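Local coordinates for lipoprotein NlpE (Escherichia coli, PDB 2Z4I) that activates the Cpx envelope-stress pathway from the outer membrane and takes part in copper homeostasis and in the binding of cells to hydrophobic surfaces, at residues His181-Gly186 against Thr194-Pro199. The protein carries 1 engineered substitution. Sequence-based numbering, arbitrary orientation.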
loop_
_atom_site.group_PDB
_atom_site.type_symbol
_atom_site.label_atom_id
_atom_site.label_comp_id
_atom_site.label_asym_id
_atom_site.label_seq_id
_atom_site.Cartn_x
_atom_site.Cartn_y
_atom_site.Cartn_z
ATOM N N HIS A 181 7.586 17.530 -5.791
ATOM C CA HIS A 181 7.609 16.735 -4.568
ATOM C C HIS A 181 8.518 17.426 -3.568
ATOM O O HIS A 181 9.319 18.282 -3.939
ATOM C CB HIS A 181 8.138 15.329 -4.853
ATOM C CG HIS A 181 9.468 15.314 -5.537
ATOM N ND1 HIS A 181 9.617 15.592 -6.879
ATOM C CD2 HIS A 181 10.715 15.089 -5.059
ATOM C CE1 HIS A 181 10.898 15.539 -7.198
ATOM N NE2 HIS A 181 11.585 15.235 -6.112
ATOM N N PHE A 182 8.394 17.074 -2.296
ATOM C CA PHE A 182 9.244 17.690 -1.294
ATOM C C PHE A 182 10.518 16.903 -1.102
ATOM O O PHE A 182 10.508 15.673 -1.130
ATOM C CB PHE A 182 8.520 17.799 0.037
ATOM C CG PHE A 182 7.373 18.744 0.008
ATOM C CD1 PHE A 182 6.104 18.302 -0.335
ATOM C CD2 PHE A 182 7.568 20.092 0.282
ATOM C CE1 PHE A 182 5.048 19.186 -0.408
ATOM C CE2 PHE A 182 6.518 20.986 0.212
ATOM C CZ PHE A 182 5.252 20.536 -0.136
ATOM N N THR A 183 11.621 17.611 -0.913
ATOM C CA THR A 183 12.885 16.943 -0.702
ATOM C C THR A 183 13.650 17.687 0.362
ATOM O O THR A 183 13.294 18.806 0.709
ATOM C CB THR A 183 13.703 16.928 -1.970
ATOM O OG1 THR A 183 14.870 16.134 -1.764
ATOM C CG2 THR A 183 14.125 18.325 -2.340
ATOM N N LEU A 184 14.695 17.063 0.887
ATOM C CA LEU A 184 15.519 17.690 1.911
ATOM C C LEU A 184 16.719 18.335 1.258
ATOM O O LEU A 184 17.377 17.728 0.420
ATOM C CB LEU A 184 16.005 16.661 2.934
ATOM C CG LEU A 184 14.948 16.072 3.865
ATOM C CD1 LEU A 184 15.549 14.952 4.679
ATOM C CD2 LEU A 184 14.403 17.155 4.766
ATOM N N GLU A 185 17.002 19.570 1.645
ATOM C CA GLU A 185 18.137 20.287 1.101
ATOM C C GLU A 185 18.993 20.781 2.262
ATOM O O GLU A 185 18.765 20.402 3.408
ATOM C CB GLU A 185 17.650 21.456 0.251
ATOM C CG GLU A 185 18.656 21.912 -0.787
ATOM C CD GLU A 185 18.050 22.848 -1.814
ATOM O OE1 GLU A 185 17.534 23.914 -1.399
ATOM O OE2 GLU A 185 18.093 22.516 -3.027
ATOM N N GLY A 186 19.977 21.626 1.963
ATOM C CA GLY A 186 20.856 22.148 2.998
ATOM C C GLY A 186 20.410 23.425 3.706
ATOM O O GLY A 186 19.724 23.365 4.740
ATOM N N THR A 194 16.571 20.848 5.348
ATOM C CA THR A 194 15.266 21.506 5.393
ATOM C C THR A 194 14.390 21.206 4.169
ATOM O O THR A 194 14.848 21.216 3.026
ATOM C CB THR A 194 15.419 23.036 5.526
ATOM O OG1 THR A 194 15.574 23.618 4.234
ATOM C CG2 THR A 194 16.652 23.381 6.339
ATOM N N LYS A 195 13.117 20.941 4.439
ATOM C CA LYS A 195 12.121 20.642 3.414
ATOM C C LYS A 195 12.163 21.713 2.324
ATOM O O LYS A 195 12.323 22.892 2.617
ATOM C CB LYS A 195 10.735 20.609 4.065
ATOM C CG LYS A 195 9.672 19.854 3.307
ATOM C CD LYS A 195 8.318 19.976 4.013
ATOM C CE LYS A 195 7.767 21.402 3.946
ATOM N NZ LYS A 195 6.369 21.519 4.472
ATOM N N VAL A 196 12.020 21.298 1.070
ATOM C CA VAL A 196 12.047 22.227 -0.048
ATOM C C VAL A 196 11.272 21.613 -1.201
ATOM O O VAL A 196 11.315 20.395 -1.395
ATOM C CB VAL A 196 13.491 22.492 -0.522
ATOM C CG1 VAL A 196 14.160 21.185 -0.904
ATOM C CG2 VAL A 196 13.484 23.400 -1.726
ATOM N N LEU A 197 10.579 22.445 -1.974
ATOM C CA LEU A 197 9.798 21.940 -3.096
ATOM C C LEU A 197 10.630 21.828 -4.353
ATOM O O LEU A 197 11.169 22.826 -4.841
ATOM C CB LEU A 197 8.603 22.843 -3.395
ATOM C CG LEU A 197 7.680 22.266 -4.472
ATOM C CD1 LEU A 197 6.976 21.058 -3.878
ATOM C CD2 LEU A 197 6.646 23.279 -4.929
ATOM N N ALA A 198 10.720 20.612 -4.883
ATOM C CA ALA A 198 11.482 20.359 -6.099
ATOM C C ALA A 198 10.499 20.154 -7.244
ATOM O O ALA A 198 9.650 19.263 -7.190
ATOM C CB ALA A 198 12.350 19.119 -5.921
ATOM N N PRO A 199 10.584 20.983 -8.291
ATOM C CA PRO A 199 9.658 20.824 -9.422
ATOM C C PRO A 199 9.899 19.538 -10.214
ATOM O O PRO A 199 11.002 19.013 -10.212
ATOM C CB PRO A 199 9.916 22.079 -10.251
ATOM C CG PRO A 199 11.385 22.398 -9.942
ATOM C CD PRO A 199 11.432 22.180 -8.450
#
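Phe182 and Leu197 meet on one face of a beta hairpin in the C-terminal OB domain, where strand 174-185 runs antiparallel to strand 194-199. Leu197 CD1 sits over the centre of the Phe182 ring, a CH-pi contact 4.1 Å from the centroid, and Lys195 follows the same ring obliquely, with CG 3.7 Å from Phe182 CD2. With Phe182 CG anti to its own carbonyl carbon (chi1 -67°), the ring lies beside both side chains. Phe151 of strand 150-152 meets this ring edge-to-face and is also touched by Lys195, which sets this face against that strand. Cut back to an alanine, Phe182 would probably leave Leu197 CD1 and the Lys195 methylenes without their aromatic partner and open a gap beside Phe151. On the other face, buried Val196 packs its CG1 against Thr183 CG2, the two side chains rising together from the sheet. Toward the unmodelled connection between the strands the packing thins: Leu184 and Glu185 are exposed, Leu184 touches Lys195 N with CD2 alone, and Gly186, at the end, is poorly ordered. Backbone bonds still pair the strands there, Glu185 N to Thr194 O and Thr194 N to Glu185 O, both 3.0 Å. At the far end His181 ND1 is hydrogen-bonded to Asp200 OD1, while Ala198 CB rests over one face of the His181 ring, offset toward its rim, 4.0 Å from NE2.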